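Local atomic coordinates of glycosyl hydrolase, family 38 (Enterococcus faecalis, PDB entry 5KBP), a protein that probably hydrolyses alpha-mannosidic bonds in carbohydrates, as a metal-binding alpha-mannosidase of glycoside hydrolase family 38. Residues Asp46-Leu54 with Phe258-Tyr266; Tyr168-Trp176 with Val218-His226. All blocks are in the same frame, centred on the assembly; numbering follows the deposited sequence.

Interaction 1: Asp46-Leu54 with Phe258-Tyr266; sequences DPEFNSFHL and FIHSNFDDY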
loop_
_atom_site.group_PDB
_atom_site.type_symbol
_atom_site.label_atom_id
_atom_site.label_comp_id
_atom_site.label_asym_id
_atom_site.label_seq_id
_atom_site.Cartn_x
_atom_site.Cartn_y
_atom_site.Cartn_z
ATOM N N ASP A 46 -11.886 37.308 0.654
ATOM C CA ASP A 46 -11.072 38.431 0.210
ATOM C C ASP A 46 -11.554 38.902 -1.159
ATOM O O ASP A 46 -11.384 38.165 -2.144
ATOM C CB ASP A 46 -9.605 38.036 0.154
ATOM C CG ASP A 46 -8.689 39.212 -0.122
ATOM O OD1 ASP A 46 -9.147 40.370 -0.018
ATOM O OD2 ASP A 46 -7.503 38.974 -0.430
ATOM N N PRO A 47 -12.135 40.098 -1.276
ATOM C CA PRO A 47 -12.686 40.530 -2.572
ATOM C C PRO A 47 -11.632 40.851 -3.614
ATOM O O PRO A 47 -11.974 40.950 -4.799
ATOM C CB PRO A 47 -13.497 41.786 -2.214
ATOM C CG PRO A 47 -13.607 41.781 -0.714
ATOM C CD PRO A 47 -12.387 41.085 -0.216
ATOM N N GLU A 48 -10.373 41.024 -3.220
ATOM C CA GLU A 48 -9.309 41.320 -4.165
ATOM C C GLU A 48 -8.509 40.089 -4.565
ATOM O O GLU A 48 -7.661 40.184 -5.457
ATOM C CB GLU A 48 -8.364 42.376 -3.579
ATOM C CG GLU A 48 -9.067 43.638 -3.105
ATOM C CD GLU A 48 -9.707 44.414 -4.238
ATOM O OE1 GLU A 48 -9.238 44.291 -5.389
ATOM O OE2 GLU A 48 -10.684 45.147 -3.977
ATOM N N PHE A 49 -8.759 38.946 -3.932
ATOM C CA PHE A 49 -8.094 37.701 -4.303
ATOM C C PHE A 49 -8.653 37.218 -5.635
ATOM O O PHE A 49 -9.795 36.756 -5.709
ATOM C CB PHE A 49 -8.291 36.653 -3.211
ATOM C CG PHE A 49 -7.422 35.440 -3.371
ATOM C CD1 PHE A 49 -6.144 35.413 -2.836
ATOM C CD2 PHE A 49 -7.881 34.324 -4.055
ATOM C CE1 PHE A 49 -5.339 34.299 -2.981
ATOM C CE2 PHE A 49 -7.080 33.207 -4.203
ATOM C CZ PHE A 49 -5.807 33.194 -3.664
ATOM N N ASN A 50 -7.848 37.326 -6.691
ATOM C CA ASN A 50 -8.295 36.975 -8.034
ATOM C C ASN A 50 -8.517 35.475 -8.173
ATOM O O ASN A 50 -9.651 35.026 -8.373
ATOM C CB ASN A 50 -7.281 37.458 -9.073
ATOM C CG ASN A 50 -7.664 37.070 -10.486
ATOM O OD1 ASN A 50 -7.171 36.079 -11.025
ATOM N ND2 ASN A 50 -8.546 37.852 -11.096
ATOM N N SER A 51 -7.446 34.693 -8.068
ATOM C CA SER A 51 -7.541 33.253 -8.263
ATOM C C SER A 51 -6.312 32.587 -7.661
ATOM O O SER A 51 -5.379 33.250 -7.200
ATOM C CB SER A 51 -7.680 32.900 -9.747
ATOM O OG SER A 51 -6.589 33.413 -10.492
ATOM N N PHE A 52 -6.330 31.256 -7.675
ATOM C CA PHE A 52 -5.219 30.439 -7.203
ATOM C C PHE A 52 -5.025 29.292 -8.181
ATOM O O PHE A 52 -5.963 28.537 -8.452
ATOM C CB PHE A 52 -5.486 29.899 -5.793
ATOM C CG PHE A 52 -4.313 29.185 -5.179
ATOM C CD1 PHE A 52 -3.329 29.893 -4.505
ATOM C CD2 PHE A 52 -4.199 27.806 -5.262
ATOM C CE1 PHE A 52 -2.251 29.239 -3.934
ATOM C CE2 PHE A 52 -3.122 27.148 -4.694
ATOM C CZ PHE A 52 -2.148 27.865 -4.030
ATOM N N HIS A 53 -3.815 29.164 -8.715
ATOM C CA HIS A 53 -3.511 28.127 -9.692
ATOM C C HIS A 53 -3.179 26.832 -8.960
ATOM O O HIS A 53 -2.193 26.768 -8.215
ATOM C CB HIS A 53 -2.355 28.555 -10.591
ATOM C CG HIS A 53 -2.164 27.673 -11.784
ATOM N ND1 HIS A 53 -1.144 26.750 -11.871
ATOM C CD2 HIS A 53 -2.863 27.573 -12.939
ATOM C CE1 HIS A 53 -1.222 26.121 -13.030
ATOM N NE2 HIS A 53 -2.256 26.601 -13.698
ATOM N N LEU A 54 -3.988 25.800 -9.182
ATOM C CA LEU A 54 -3.884 24.554 -8.425
ATOM C C LEU A 54 -2.878 23.587 -9.045
ATOM O O LEU A 54 -3.156 22.403 -9.234
ATOM C CB LEU A 54 -5.258 23.908 -8.300
ATOM C CG LEU A 54 -5.472 23.098 -7.021
ATOM C CD1 LEU A 54 -5.242 23.975 -5.795
ATOM C CD2 LEU A 54 -6.860 22.476 -7.001
ATOM N N PHE A 258 0.578 46.473 -10.809
ATOM C CA PHE A 258 0.581 45.134 -10.239
ATOM C C PHE A 258 -0.841 44.591 -10.191
ATOM O O PHE A 258 -1.736 45.223 -9.619
ATOM C CB PHE A 258 1.198 45.147 -8.841
ATOM C CG PHE A 258 2.642 45.557 -8.826
ATOM C CD1 PHE A 258 2.997 46.897 -8.825
ATOM C CD2 PHE A 258 3.646 44.603 -8.820
ATOM C CE1 PHE A 258 4.325 47.276 -8.818
ATOM C CE2 PHE A 258 4.977 44.976 -8.814
ATOM C CZ PHE A 258 5.316 46.314 -8.811
ATOM N N ILE A 259 -1.042 43.418 -10.788
ATOM C CA ILE A 259 -2.361 42.816 -10.932
ATOM C C ILE A 259 -2.300 41.389 -10.408
ATOM O O ILE A 259 -1.491 40.585 -10.888
ATOM C CB ILE A 259 -2.840 42.821 -12.394
ATOM C CG1 ILE A 259 -2.721 44.221 -13.001
ATOM C CG2 ILE A 259 -4.272 42.317 -12.487
ATOM C CD1 ILE A 259 -3.047 44.274 -14.477
ATOM N N HIS A 260 -3.147 41.074 -9.432
ATOM C CA HIS A 260 -3.372 39.680 -9.076
ATOM C C HIS A 260 -4.122 39.014 -10.222
ATOM O O HIS A 260 -5.259 39.388 -10.527
ATOM C CB HIS A 260 -4.159 39.572 -7.772
ATOM C CG HIS A 260 -3.939 38.283 -7.040
ATOM N ND1 HIS A 260 -4.936 37.644 -6.336
ATOM C CD2 HIS A 260 -2.829 37.518 -6.901
ATOM C CE1 HIS A 260 -4.453 36.537 -5.800
ATOM N NE2 HIS A 260 -3.177 36.438 -6.127
ATOM N N SER A 261 -3.479 38.049 -10.878
ATOM C CA SER A 261 -4.025 37.522 -12.122
ATOM C C SER A 261 -3.972 36.000 -12.181
ATOM O O SER A 261 -3.995 35.324 -11.148
ATOM C CB SER A 261 -3.276 38.122 -13.315
ATOM O OG SER A 261 -3.964 37.885 -14.531
ATOM N N ASN A 262 -3.905 35.462 -13.395
ATOM C CA ASN A 262 -3.937 34.023 -13.618
ATOM C C ASN A 262 -3.351 33.743 -14.994
ATOM O O ASN A 262 -3.158 34.651 -15.805
ATOM C CB ASN A 262 -5.362 33.473 -13.498
ATOM C CG ASN A 262 -6.358 34.249 -14.336
ATOM O OD1 ASN A 262 -6.454 34.049 -15.547
ATOM N ND2 ASN A 262 -7.108 35.139 -13.695
ATOM N N PHE A 263 -3.078 32.462 -15.250
ATOM C CA PHE A 263 -2.411 32.086 -16.492
ATOM C C PHE A 263 -3.277 32.352 -17.718
ATOM O O PHE A 263 -2.744 32.667 -18.788
ATOM C CB PHE A 263 -1.996 30.618 -16.444
ATOM C CG PHE A 263 -0.696 30.384 -15.739
ATOM C CD1 PHE A 263 0.482 30.892 -16.261
ATOM C CD2 PHE A 263 -0.646 29.657 -14.562
ATOM C CE1 PHE A 263 1.685 30.682 -15.621
ATOM C CE2 PHE A 263 0.555 29.442 -13.917
ATOM C CZ PHE A 263 1.721 29.956 -14.448
ATOM N N ASP A 264 -4.599 32.236 -17.590
ATOM C CA ASP A 264 -5.477 32.501 -18.727
ATOM C C ASP A 264 -5.387 33.958 -19.166
ATOM O O ASP A 264 -5.279 34.253 -20.362
ATOM C CB ASP A 264 -6.917 32.134 -18.374
ATOM C CG ASP A 264 -7.108 30.644 -18.195
ATOM O OD1 ASP A 264 -6.548 29.874 -19.003
ATOM O OD2 ASP A 264 -7.811 30.245 -17.244
ATOM N N ASP A 265 -5.430 34.885 -18.207
ATOM C CA ASP A 265 -5.359 36.304 -18.543
ATOM C C ASP A 265 -3.964 36.700 -19.012
ATOM O O ASP A 265 -3.824 37.502 -19.943
ATOM C CB ASP A 265 -5.777 37.152 -17.342
ATOM C CG ASP A 265 -7.261 37.059 -17.052
ATOM O OD1 ASP A 265 -8.015 36.633 -17.952
ATOM O OD2 ASP A 265 -7.675 37.416 -15.929
ATOM N N TYR A 266 -2.919 36.157 -18.383
ATOM C CA TYR A 266 -1.558 36.502 -18.782
ATOM C C TYR A 266 -1.259 36.022 -20.197
ATOM O O TYR A 266 -0.714 36.771 -21.017
ATOM C CB TYR A 266 -0.548 35.916 -17.795
ATOM C CG TYR A 266 0.891 36.189 -18.179
ATOM C CD1 TYR A 266 1.432 37.462 -18.057
ATOM C CD2 TYR A 266 1.708 35.176 -18.666
ATOM C CE1 TYR A 266 2.746 37.721 -18.409
ATOM C CE2 TYR A 266 3.025 35.426 -19.020
ATOM C CZ TYR A 266 3.537 36.700 -18.888
ATOM O OH TYR A 266 4.845 36.957 -19.237
HETATM O O HOH W 1 -9.618 37.442 -13.951
HETATM O O HOH W 2 -3.356 33.966 -8.900
#
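Asn50 and Asn262 meet through different first torsions: Asn50 swings CG to the far side from its backbone N (chi1 178°), whereas Asn262 tucks its CG between N and carbonyl carbon (chi1 51°). The two amides come together almost coplanar, and Asn262 ND2 donates to Asn50 OD1 at 2.8 Å, in plane and on a lone pair of the acceptor. Ser51 OG, also 2.8 Å from Asn50 OD1, donates to the same oxygen from a direction tilted off the carbonyl plane. With two donors on OD1, and Asn50 ND2 donating a hydrogen bond to a water that in turn donates to Asp265 OD2, the rotation of the Asn50 amide is well determined.

Asn262 works in two directions at once. While its nitrogen grips the loop, its OD1 accepts from Asp265 N (3.0 Å) as the N-cap of helix 263-270.

Two residues before Asn262, at the end of strand 256-260, His260 turns ND1 toward the backbone of Asn50, whose N donates to it at 3.0 Å; NE2 bonds to Ser13 of strand 7-13, so both ring nitrogens are engaged. The edge of this imidazole points into the face of Phe49, with His260 CE1 3.6 Å from Phe49 CD1 and the planes at 65°. A second T-shaped pair closes the far end, where Phe263 CD2 lies over the face of the His53 ring, 3.4 Å from His53 CD2. Between the two pairs a water donates to both Ser51 O and Ser261 O. The whole is a strand-to-helix turn of a parallel alpha/beta domain, with an asparagine N-cap that doubles as a tie to a neighbouring loop.

Interaction 2: Tyr168-Trp176 with Val218-His226; sequences YSSQYSEMW and VERYASTNH
Ser173 N donates to Tyr221 O at 2.7 Å, and Ser223 N answers from the other segment by donating to Glu174 OE2 at 3.1 Å, on the syn lone pair of the carboxylate. This pair of bonds clasps the connection between helix 204-219 and strand 226-231, an alpha-to-beta link of the family 38 N-terminal domain, to the start of strand 174-178. Within the link, Thr224 forms an ST turn, its OG1 accepting from His226 N. Glu174 reaches the backbone of Ser223 because its chain bends at chi2 (77°), and the Glu174 side chain also touches Tyr266 and Val270 of helix 263-270. Ser223 OG also approaches Glu174 OE2, but so closely that its modelled position is doubtful.

The hydroxyl of Ser173 sits between two acceptors, Tyr221 O at 3.0 Å and Glu174 OE1 at 2.7 Å from OG, and its one proton cannot be assigned to either. A water donates to this OG and to Val218 O, linking Ser173 to Val218 of helix 204-219.

Outward from these polar bonds, Tyr221 O is also approached by Tyr172 CA at 3.1 Å in a CA-H...O contact. The Tyr172 ring, its OH bonded to Asp277 OD2, has Ser223 over one face in a CH-pi contact: Ser223 CB lies 3.8 Å from the centroid of the Tyr172 ring, 29° off its normal.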
loop_
_atom_site.group_PDB
_atom_site.type_symbol
_atom_site.label_atom_id
_atom_site.label_comp_id
_atom_site.label_asym_id
_atom_site.label_seq_id
_atom_site.Cartn_x
_atom_site.Cartn_y
_atom_site.Cartn_z
ATOM N N TYR A 168 19.620 25.695 -27.567
ATOM C CA TYR A 168 18.746 25.623 -26.398
ATOM C C TYR A 168 18.893 26.847 -25.505
ATOM O O TYR A 168 18.897 26.739 -24.275
ATOM C CB TYR A 168 19.016 24.344 -25.615
ATOM C CG TYR A 168 18.888 23.096 -26.457
ATOM C CD1 TYR A 168 17.642 22.587 -26.792
ATOM C CD2 TYR A 168 20.015 22.431 -26.922
ATOM C CE1 TYR A 168 17.519 21.449 -27.566
ATOM C CE2 TYR A 168 19.902 21.290 -27.694
ATOM C CZ TYR A 168 18.652 20.804 -28.014
ATOM O OH TYR A 168 18.534 19.670 -28.783
ATOM N N SER A 169 19.021 28.027 -26.107
ATOM C CA SER A 169 19.082 29.285 -25.379
ATOM C C SER A 169 18.144 30.278 -26.044
ATOM O O SER A 169 18.135 30.402 -27.272
ATOM C CB SER A 169 20.510 29.840 -25.338
ATOM O OG SER A 169 21.367 28.992 -24.595
ATOM N N SER A 170 17.353 30.977 -25.235
ATOM C CA SER A 170 16.398 31.959 -25.727
ATOM C C SER A 170 16.725 33.328 -25.152
ATOM O O SER A 170 17.045 33.455 -23.965
ATOM C CB SER A 170 14.963 31.568 -25.362
ATOM O OG SER A 170 14.038 32.543 -25.813
ATOM N N GLN A 171 16.649 34.352 -26.003
ATOM C CA GLN A 171 16.846 35.717 -25.531
ATOM C C GLN A 171 15.751 36.135 -24.562
ATOM O O GLN A 171 15.973 37.005 -23.711
ATOM C CB GLN A 171 16.891 36.686 -26.713
ATOM C CG GLN A 171 18.141 36.587 -27.565
ATOM C CD GLN A 171 18.116 37.554 -28.733
ATOM O OE1 GLN A 171 17.060 37.834 -29.298
ATOM N NE2 GLN A 171 19.282 38.074 -29.095
ATOM N N TYR A 172 14.571 35.531 -24.668
ATOM C CA TYR A 172 13.413 35.954 -23.898
ATOM C C TYR A 172 12.825 34.778 -23.131
ATOM O O TYR A 172 13.101 33.612 -23.425
ATOM C CB TYR A 172 12.338 36.569 -24.803
ATOM C CG TYR A 172 12.875 37.567 -25.802
ATOM C CD1 TYR A 172 13.182 38.867 -25.419
ATOM C CD2 TYR A 172 13.073 37.212 -27.130
ATOM C CE1 TYR A 172 13.671 39.784 -26.330
ATOM C CE2 TYR A 172 13.563 38.121 -28.048
ATOM C CZ TYR A 172 13.860 39.405 -27.642
ATOM O OH TYR A 172 14.347 40.315 -28.553
ATOM N N SER A 173 12.003 35.107 -22.135
ATOM C CA SER A 173 11.252 34.113 -21.380
ATOM C C SER A 173 10.014 33.626 -22.120
ATOM O O SER A 173 9.275 32.795 -21.580
ATOM C CB SER A 173 10.855 34.679 -20.014
ATOM O OG SER A 173 10.313 35.983 -20.137
ATOM N N GLU A 174 9.766 34.130 -23.326
ATOM C CA GLU A 174 8.728 33.627 -24.212
ATOM C C GLU A 174 9.389 33.126 -25.488
ATOM O O GLU A 174 10.367 33.716 -25.959
ATOM C CB GLU A 174 7.688 34.705 -24.547
ATOM C CG GLU A 174 6.981 35.313 -23.343
ATOM C CD GLU A 174 7.837 36.328 -22.608
ATOM O OE1 GLU A 174 7.887 36.275 -21.361
ATOM O OE2 GLU A 174 8.464 37.172 -23.279
ATOM N N MET A 175 8.859 32.042 -26.044
ATOM C CA MET A 175 9.500 31.412 -27.190
ATOM C C MET A 175 8.489 30.534 -27.909
ATOM O O MET A 175 7.420 30.214 -27.380
ATOM C CB MET A 175 10.720 30.591 -26.759
ATOM C CG MET A 175 10.367 29.329 -25.985
ATOM S SD MET A 175 11.748 28.675 -25.032
ATOM C CE MET A 175 12.017 30.017 -23.876
ATOM N N TRP A 176 8.844 30.150 -29.132
ATOM C CA TRP A 176 8.086 29.162 -29.882
ATOM C C TRP A 176 8.717 27.792 -29.689
ATOM O O TRP A 176 9.943 27.651 -29.710
ATOM C CB TRP A 176 8.043 29.514 -31.370
ATOM C CG TRP A 176 7.349 30.806 -31.658
ATOM C CD1 TRP A 176 7.911 31.941 -32.165
ATOM C CD2 TRP A 176 5.964 31.102 -31.443
ATOM N NE1 TRP A 176 6.959 32.925 -32.286
ATOM C CE2 TRP A 176 5.756 32.435 -31.850
ATOM C CE3 TRP A 176 4.879 30.369 -30.950
ATOM C CZ2 TRP A 176 4.508 33.051 -31.778
ATOM C CZ3 TRP A 176 3.641 30.983 -30.881
ATOM C CH2 TRP A 176 3.466 32.310 -31.292
ATOM N N VAL A 218 12.956 39.884 -13.949
ATOM C CA VAL A 218 11.964 39.520 -14.956
ATOM C C VAL A 218 12.164 40.327 -16.233
ATOM O O VAL A 218 11.968 39.809 -17.341
ATOM C CB VAL A 218 10.546 39.698 -14.382
ATOM C CG1 VAL A 218 9.498 39.376 -15.429
ATOM C CG2 VAL A 218 10.366 38.809 -13.172
ATOM N N GLU A 219 12.563 41.595 -16.110
ATOM C CA GLU A 219 12.780 42.420 -17.292
ATOM C C GLU A 219 14.012 41.997 -18.085
ATOM O O GLU A 219 14.145 42.396 -19.246
ATOM C CB GLU A 219 12.894 43.891 -16.891
ATOM C CG GLU A 219 11.560 44.559 -16.606
ATOM C CD GLU A 219 11.716 45.937 -15.995
ATOM O OE1 GLU A 219 11.051 46.212 -14.974
ATOM O OE2 GLU A 219 12.507 46.743 -16.530
ATOM N N ARG A 220 14.909 41.205 -17.490
ATOM C CA ARG A 220 16.077 40.731 -18.229
ATOM C C ARG A 220 15.677 39.900 -19.440
ATOM O O ARG A 220 16.393 39.891 -20.448
ATOM C CB ARG A 220 16.995 39.911 -17.315
ATOM C CG ARG A 220 17.957 40.736 -16.473
ATOM C CD ARG A 220 18.609 39.896 -15.378
ATOM N NE ARG A 220 19.855 39.257 -15.800
ATOM C CZ ARG A 220 21.035 39.868 -15.827
ATOM N NH1 ARG A 220 21.133 41.144 -15.474
ATOM N NH2 ARG A 220 22.119 39.209 -16.215
ATOM N N TYR A 221 14.540 39.202 -19.369
ATOM C CA TYR A 221 14.137 38.297 -20.437
ATOM C C TYR A 221 12.727 38.566 -20.951
ATOM O O TYR A 221 12.191 37.744 -21.699
ATOM C CB TYR A 221 14.241 36.842 -19.969
ATOM C CG TYR A 221 15.405 36.581 -19.042
ATOM C CD1 TYR A 221 16.705 36.501 -19.528
ATOM C CD2 TYR A 221 15.204 36.410 -17.679
ATOM C CE1 TYR A 221 17.770 36.260 -18.680
ATOM C CE2 TYR A 221 16.264 36.168 -16.824
ATOM C CZ TYR A 221 17.544 36.094 -17.330
ATOM O OH TYR A 221 18.599 35.853 -16.480
ATOM N N ALA A 222 12.113 39.681 -20.579
ATOM C CA ALA A 222 10.754 39.974 -21.018
ATOM C C ALA A 222 10.777 40.523 -22.440
ATOM O O ALA A 222 11.430 41.535 -22.711
ATOM C CB ALA A 222 10.091 40.966 -20.067
ATOM N N SER A 223 10.073 39.849 -23.350
ATOM C CA SER A 223 9.912 40.332 -24.716
ATOM C C SER A 223 8.738 41.287 -24.869
ATOM O O SER A 223 8.630 41.951 -25.905
ATOM C CB SER A 223 9.735 39.153 -25.680
ATOM O OG SER A 223 8.662 38.324 -25.274
ATOM N N THR A 224 7.860 41.365 -23.871
ATOM C CA THR A 224 6.726 42.278 -23.862
ATOM C C THR A 224 6.771 43.107 -22.583
ATOM O O THR A 224 7.635 42.916 -21.722
ATOM C CB THR A 224 5.396 41.519 -23.965
ATOM O OG1 THR A 224 5.115 40.877 -22.714
ATOM C CG2 THR A 224 5.464 40.460 -25.056
ATOM N N ASN A 225 5.830 44.039 -22.459
ATOM C CA ASN A 225 5.673 44.808 -21.231
ATOM C C ASN A 225 4.878 44.060 -20.170
ATOM O O ASN A 225 4.535 44.650 -19.139
ATOM C CB ASN A 225 5.005 46.151 -21.531
ATOM C CG ASN A 225 5.865 47.047 -22.397
ATOM O OD1 ASN A 225 7.091 47.037 -22.292
ATOM N ND2 ASN A 225 5.226 47.825 -23.262
ATOM N N HIS A 226 4.579 42.784 -20.398
ATOM C CA HIS A 226 3.789 41.977 -19.479
ATOM C C HIS A 226 4.716 41.016 -18.744
ATOM O O HIS A 226 5.369 40.173 -19.370
ATOM C CB HIS A 226 2.696 41.220 -20.234
ATOM C CG HIS A 226 1.799 42.111 -21.037
ATOM N ND1 HIS A 226 0.736 42.792 -20.484
ATOM C CD2 HIS A 226 1.814 42.441 -22.350
ATOM C CE1 HIS A 226 0.132 43.499 -21.421
ATOM N NE2 HIS A 226 0.766 43.304 -22.563
HETATM O O HOH W 3 10.989 37.379 -18.098
#

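Overall arrangement
Both interactions lie within the family 38 N-terminal domain, on the same side of the chain's centre, with their centres about 22 Å apart. Along the chain, interaction 2 is nested inside the loop that interaction 1 closes, since 168-176 and 218-226 both fall between 46-54 and 258-266. Strands 226-231 and 256-260 are the outer strands of one parallel sheet, on either side of 7-13. Helix 263-270 links the contacts physically: Tyr266 OH lies 3.3 Å from His226 O, a probable hydrogen bond. Together the two contacts tie the end of one edge strand and the approach to the other to segments far off in sequence, with this helix common to both surroundings.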